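Local atomic coordinates of BtGH115A (Bacteroides thetaiotaomicron, PDB entry 5BY3), a protein that hydrolyses glycosides as a family GH115 4-O-methyl-alpha-glucuronidase with specificity for decorated arabinogalactans. Residues F556-M569 / A592-L606. Residues are numbered along the deposited sequence; the frame is centred on the assembly and turned at random. Where two conformers were deposited one is given.
Sequences FELVKYPVQAATQM and AYDSIAALTQHYNSL
Y561 reaches from helix 556-569 across to helix 592-603, where its OH donates a 2.9 Å hydrogen bond to T600 OG1. With CG anti to the backbone N (chi1 -172°), the ring is set edge-on to the backbone of L599 and T600, whose C and N respectively lie in its plane. T600 OG1 in turn donates to I596 O, 2.7 Å away, from the face of that carbonyl plane opposite to T600 N. Y561 OH is also hydrogen-bonded to W405 NE1. One face of the Y561 ring receives the edge of Y603 in a T-shaped pair, planes at 68°, with Y603 CD2 3.6 Å from Y561 CG. A second T-shaped pair sets the edge of H602 on F556: H602 CD2 stands over the centre of the F556 ring, 3.3 Å from F556 CE1. L599 is a knob among F556, Y561, Q564 and A565, its CD1 touching Q564 CB at 3.8 Å. Q568 is a second knob, coming from the other helix, among A592, S595, I596 and L599; its chain bends at chi2, bringing OE1 within 3.3 Å of A592 CA. A water accepts from Y603 OH and donates to E557 O, whereas the E557 carboxylate pairs with K438. Segment axes 8.7 Å apart at 159° identify an antiparallel helical hairpin, formed by the successive helices 552-580 and 587-603 and their short connection. A phenylalanine in place of Y561 would probably leave T600 OG1 and W405 NE1 without the hydroxyl they share. The chemistry is thus mainly apolar and aromatic, with one direct side-chain hydrogen bond between the helices; through W405 the same hydroxyl ties the helix pair to a neighbouring loop.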
loop_
_atom_site.group_PDB
_atom_site.type_symbol
_atom_site.label_atom_id
_atom_site.label_comp_id
_atom_site.label_asym_id
_atom_site.label_seq_id
_atom_site.Cartn_x
_atom_site.Cartn_y
_atom_site.Cartn_z
ATOM N N PHE A 556 18.550 -10.619 -0.849
ATOM C CA PHE A 556 17.743 -11.780 -0.533
ATOM C C PHE A 556 16.330 -11.312 -0.156
ATOM O O PHE A 556 15.329 -11.849 -0.625
ATOM C CB PHE A 556 18.373 -12.661 0.566
ATOM C CG PHE A 556 17.672 -13.988 0.733
ATOM C CD1 PHE A 556 18.065 -15.099 -0.014
ATOM C CD2 PHE A 556 16.579 -14.117 1.613
ATOM C CE1 PHE A 556 17.379 -16.317 0.111
ATOM C CE2 PHE A 556 15.904 -15.323 1.755
ATOM C CZ PHE A 556 16.307 -16.430 1.012
ATOM N N GLU A 557 16.299 -10.278 0.669
ATOM C CA GLU A 557 15.084 -9.634 1.154
ATOM C C GLU A 557 14.179 -9.054 0.076
ATOM O O GLU A 557 12.977 -9.313 0.104
ATOM C CB GLU A 557 15.451 -8.552 2.174
ATOM C CG GLU A 557 15.854 -9.143 3.500
ATOM C CD GLU A 557 16.497 -8.140 4.403
ATOM O OE1 GLU A 557 15.858 -7.109 4.695
ATOM O OE2 GLU A 557 17.638 -8.410 4.845
ATOM N N LEU A 558 14.765 -8.339 -0.886
ATOM C CA LEU A 558 13.994 -7.545 -1.853
ATOM C C LEU A 558 13.799 -8.189 -3.223
ATOM O O LEU A 558 12.829 -7.893 -3.909
ATOM C CB LEU A 558 14.622 -6.160 -1.994
ATOM C CG LEU A 558 14.807 -5.402 -0.645
ATOM C CD1 LEU A 558 15.742 -4.226 -0.799
ATOM C CD2 LEU A 558 13.507 -4.922 -0.042
ATOM N N VAL A 559 14.704 -9.069 -3.623
ATOM C CA VAL A 559 14.611 -9.738 -4.922
ATOM C C VAL A 559 14.513 -11.254 -4.771
ATOM O O VAL A 559 13.535 -11.841 -5.198
ATOM C CB VAL A 559 15.775 -9.325 -5.885
ATOM C CG1 VAL A 559 15.588 -9.924 -7.255
ATOM C CG2 VAL A 559 15.823 -7.824 -6.068
ATOM N N LYS A 560 15.508 -11.880 -4.152
ATOM C CA LYS A 560 15.636 -13.340 -4.196
ATOM C C LYS A 560 14.504 -14.041 -3.436
ATOM O O LYS A 560 13.854 -14.909 -4.003
ATOM C CB LYS A 560 17.031 -13.785 -3.718
ATOM C CG LYS A 560 17.419 -15.211 -4.086
ATOM C CD LYS A 560 18.921 -15.424 -3.984
ATOM C CE LYS A 560 19.332 -16.801 -4.484
ATOM N NZ LYS A 560 19.374 -17.787 -3.373
ATOM N N TYR A 561 14.235 -13.663 -2.188
ATOM C CA TYR A 561 13.117 -14.305 -1.465
ATOM C C TYR A 561 11.768 -14.176 -2.184
ATOM O O TYR A 561 11.151 -15.217 -2.384
ATOM C CB TYR A 561 12.994 -13.900 0.022
ATOM C CG TYR A 561 11.940 -14.731 0.778
ATOM C CD1 TYR A 561 12.252 -16.011 1.289
ATOM C CD2 TYR A 561 10.628 -14.264 0.942
ATOM C CE1 TYR A 561 11.299 -16.775 1.945
ATOM C CE2 TYR A 561 9.691 -15.016 1.592
ATOM C CZ TYR A 561 10.025 -16.271 2.094
ATOM O OH TYR A 561 9.066 -17.030 2.731
ATOM N N PRO A 562 11.310 -12.938 -2.583
ATOM C CA PRO A 562 9.961 -12.919 -3.218
ATOM C C PRO A 562 9.868 -13.585 -4.571
ATOM O O PRO A 562 8.913 -14.313 -4.814
ATOM C CB PRO A 562 9.587 -11.425 -3.301
ATOM C CG PRO A 562 10.869 -10.673 -3.126
ATOM C CD PRO A 562 11.833 -11.569 -2.368
ATOM N N VAL A 563 10.837 -13.388 -5.453
ATOM C CA VAL A 563 10.799 -14.085 -6.762
ATOM C C VAL A 563 10.870 -15.614 -6.612
ATOM O O VAL A 563 10.104 -16.339 -7.267
ATOM C CB VAL A 563 11.838 -13.567 -7.818
ATOM C CG1 VAL A 563 11.898 -14.506 -9.032
ATOM C CG2 VAL A 563 11.465 -12.178 -8.317
ATOM N N GLN A 564 11.762 -16.106 -5.755
ATOM C CA GLN A 564 11.931 -17.542 -5.657
ATOM C C GLN A 564 10.849 -18.167 -4.795
ATOM O O GLN A 564 10.424 -19.310 -5.041
ATOM C CB GLN A 564 13.338 -17.914 -5.209
ATOM C CG GLN A 564 14.430 -17.604 -6.248
ATOM C CD GLN A 564 15.793 -18.233 -5.908
ATOM O OE1 GLN A 564 16.227 -18.294 -4.751
ATOM N NE2 GLN A 564 16.474 -18.691 -6.934
ATOM N N ALA A 565 10.361 -17.414 -3.817
ATOM C CA ALA A 565 9.192 -17.861 -3.010
ATOM C C ALA A 565 7.992 -18.052 -3.905
ATOM O O ALA A 565 7.379 -19.114 -3.942
ATOM C CB ALA A 565 8.882 -16.860 -1.913
ATOM N N ALA A 566 7.727 -17.032 -4.707
ATOM C CA ALA A 566 6.646 -17.069 -5.677
ATOM C C ALA A 566 6.760 -18.216 -6.690
ATOM O O ALA A 566 5.746 -18.869 -7.017
ATOM C CB ALA A 566 6.548 -15.714 -6.367
ATOM N N THR A 567 7.984 -18.450 -7.199
ATOM C CA THR A 567 8.249 -19.516 -8.167
ATOM C C THR A 567 7.872 -20.883 -7.565
ATOM O O THR A 567 7.177 -21.705 -8.194
ATOM C CB THR A 567 9.734 -19.534 -8.561
ATOM O OG1 THR A 567 10.094 -18.265 -9.144
ATOM C CG2 THR A 567 10.051 -20.735 -9.552
ATOM N N GLN A 568 8.316 -21.083 -6.326
ATOM C CA GLN A 568 8.195 -22.352 -5.646
ATOM C C GLN A 568 6.762 -22.645 -5.204
ATOM O O GLN A 568 6.373 -23.834 -5.078
ATOM C CB GLN A 568 9.194 -22.429 -4.468
ATOM C CG GLN A 568 10.669 -22.526 -4.875
ATOM C CD GLN A 568 10.939 -23.671 -5.847
ATOM O OE1 GLN A 568 10.566 -24.822 -5.600
ATOM N NE2 GLN A 568 11.543 -23.350 -6.977
HETATM N N MSE A 569 5.990 -21.571 -4.977
HETATM C CA MSE A 569 4.546 -21.678 -4.724
HETATM C C MSE A 569 3.852 -22.099 -5.977
HETATM O O MSE A 569 2.995 -22.989 -5.946
HETATM C CB MSE A 569 3.963 -20.348 -4.211
HETATM C CG MSE A 569 2.563 -20.411 -3.575
HETATM SE SE MSE A 569 2.403 -21.547 -1.951
HETATM C CE MSE A 569 3.570 -21.007 -0.471
ATOM N N ALA A 592 9.164 -28.603 -4.056
ATOM C CA ALA A 592 8.824 -27.186 -4.176
ATOM C C ALA A 592 8.409 -26.615 -2.833
ATOM O O ALA A 592 8.891 -25.544 -2.448
ATOM C CB ALA A 592 7.717 -26.990 -5.201
ATOM N N TYR A 593 7.535 -27.344 -2.128
ATOM C CA TYR A 593 7.205 -27.045 -0.743
ATOM C C TYR A 593 8.498 -26.937 0.083
ATOM O O TYR A 593 8.696 -25.931 0.766
ATOM C CB TYR A 593 6.246 -28.103 -0.144
ATOM C CG TYR A 593 5.927 -27.856 1.324
ATOM C CD1 TYR A 593 6.788 -28.333 2.349
ATOM C CD2 TYR A 593 4.782 -27.147 1.700
ATOM C CE1 TYR A 593 6.524 -28.090 3.693
ATOM C CE2 TYR A 593 4.490 -26.910 3.040
ATOM C CZ TYR A 593 5.362 -27.379 4.032
ATOM O OH TYR A 593 5.088 -27.131 5.360
ATOM N N ASP A 594 9.383 -27.941 0.002
ATOM C CA ASP A 594 10.589 -27.973 0.851
ATOM C C ASP A 594 11.447 -26.761 0.558
ATOM O O ASP A 594 12.037 -26.156 1.464
ATOM C CB ASP A 594 11.390 -29.288 0.709
ATOM C CG ASP A 594 10.681 -30.489 1.353
ATOM O OD1 ASP A 594 9.916 -30.275 2.336
ATOM O OD2 ASP A 594 10.880 -31.646 0.859
ATOM N N SER A 595 11.439 -26.361 -0.702
ATOM C CA SER A 595 12.255 -25.224 -1.109
ATOM C C SER A 595 11.807 -23.863 -0.479
ATOM O O SER A 595 12.652 -23.083 -0.010
ATOM C CB SER A 595 12.376 -25.194 -2.633
ATOM O OG SER A 595 13.088 -24.042 -3.020
ATOM N N ILE A 596 10.490 -23.631 -0.413
ATOM C CA ILE A 596 9.873 -22.472 0.280
ATOM C C ILE A 596 10.344 -22.441 1.739
ATOM O O ILE A 596 10.734 -21.403 2.240
ATOM C CB ILE A 596 8.315 -22.549 0.225
ATOM C CG1 ILE A 596 7.806 -22.544 -1.205
ATOM C CG2 ILE A 596 7.677 -21.388 0.959
ATOM C CD1 ILE A 596 6.448 -23.218 -1.389
ATOM N N ALA A 597 10.298 -23.609 2.399
ATOM C CA ALA A 597 10.798 -23.810 3.761
ATOM C C ALA A 597 12.221 -23.310 3.909
ATOM O O ALA A 597 12.502 -22.472 4.772
ATOM C CB ALA A 597 10.743 -25.288 4.103
ATOM N N ALA A 598 13.098 -23.830 3.038
ATOM C CA ALA A 598 14.522 -23.488 2.995
ATOM C C ALA A 598 14.728 -21.990 2.795
ATOM O O ALA A 598 15.469 -21.367 3.563
ATOM C CB ALA A 598 15.253 -24.303 1.917
ATOM N N LEU A 599 14.047 -21.414 1.790
ATOM C CA LEU A 599 14.075 -19.964 1.564
ATOM C C LEU A 599 13.636 -19.184 2.831
ATOM O O LEU A 599 14.240 -18.174 3.160
ATOM C CB LEU A 599 13.224 -19.597 0.342
ATOM C CG LEU A 599 13.793 -20.082 -1.009
ATOM C CD1 LEU A 599 12.779 -20.034 -2.142
ATOM C CD2 LEU A 599 14.975 -19.256 -1.406
ATOM N N THR A 600 12.639 -19.692 3.565
ATOM C CA THR A 600 12.133 -19.006 4.748
ATOM C C THR A 600 13.100 -19.131 5.938
ATOM O O THR A 600 13.221 -18.170 6.761
ATOM C CB THR A 600 10.725 -19.508 5.108
ATOM O OG1 THR A 600 9.932 -19.466 3.935
ATOM C CG2 THR A 600 10.064 -18.663 6.208
ATOM N N GLN A 601 13.773 -20.287 6.033
ATOM C CA GLN A 601 14.852 -20.475 7.025
ATOM C C GLN A 601 15.982 -19.493 6.784
ATOM O O GLN A 601 16.527 -18.921 7.728
ATOM C CB GLN A 601 15.433 -21.897 7.005
ATOM C CG GLN A 601 14.661 -22.959 7.782
ATOM C CD GLN A 601 14.941 -22.958 9.286
ATOM O OE1 GLN A 601 15.233 -21.915 9.897
ATOM N NE2 GLN A 601 14.831 -24.143 9.898
ATOM N N HIS A 602 16.340 -19.296 5.519
ATOM C CA HIS A 602 17.403 -18.359 5.185
ATOM C C HIS A 602 17.015 -16.924 5.587
ATOM O O HIS A 602 17.809 -16.238 6.242
ATOM C CB HIS A 602 17.824 -18.474 3.721
ATOM C CG HIS A 602 19.114 -17.782 3.416
ATOM N ND1 HIS A 602 20.331 -18.249 3.856
ATOM C CD2 HIS A 602 19.377 -16.649 2.725
ATOM C CE1 HIS A 602 21.288 -17.437 3.444
ATOM N NE2 HIS A 602 20.736 -16.464 2.743
ATOM N N TYR A 603 15.782 -16.520 5.259
ATOM C CA TYR A 603 15.244 -15.205 5.633
ATOM C C TYR A 603 15.455 -14.933 7.122
ATOM O O TYR A 603 15.962 -13.876 7.535
ATOM C CB TYR A 603 13.727 -15.126 5.342
ATOM C CG TYR A 603 13.192 -13.718 5.187
ATOM C CD1 TYR A 603 12.932 -12.913 6.295
ATOM C CD2 TYR A 603 12.963 -13.187 3.914
ATOM C CE1 TYR A 603 12.443 -11.636 6.151
ATOM C CE2 TYR A 603 12.486 -11.903 3.747
ATOM C CZ TYR A 603 12.212 -11.136 4.865
ATOM O OH TYR A 603 11.756 -9.863 4.685
ATOM N N ASN A 604 15.050 -15.922 7.909
ATOM C CA ASN A 604 14.967 -15.816 9.339
ATOM C C ASN A 604 16.339 -15.954 10.012
ATOM O O ASN A 604 16.441 -15.838 11.240
ATOM C CB ASN A 604 13.947 -16.860 9.846
ATOM C CG ASN A 604 12.498 -16.343 9.793
ATOM O OD1 ASN A 604 12.197 -15.236 10.263
ATOM N ND2 ASN A 604 11.599 -17.147 9.224
ATOM N N SER A 605 17.387 -16.172 9.211
ATOM C CA SER A 605 18.746 -16.403 9.735
ATOM C C SER A 605 19.768 -15.418 9.181
ATOM O O SER A 605 20.895 -15.372 9.647
ATOM C CB SER A 605 19.204 -17.863 9.509
ATOM O OG SER A 605 19.359 -18.155 8.136
ATOM N N LEU A 606 19.361 -14.630 8.182
ATOM C CA LEU A 606 20.157 -13.512 7.647
ATOM C C LEU A 606 20.548 -12.548 8.767
ATOM O O LEU A 606 19.791 -12.371 9.750
ATOM C CB LEU A 606 19.304 -12.678 6.686
ATOM C CG LEU A 606 18.671 -13.125 5.396
ATOM C CD1 LEU A 606 17.475 -12.236 5.190
ATOM C CD2 LEU A 606 19.622 -12.935 4.228
HETATM O O HOH W 1 11.691 -8.522 2.578
#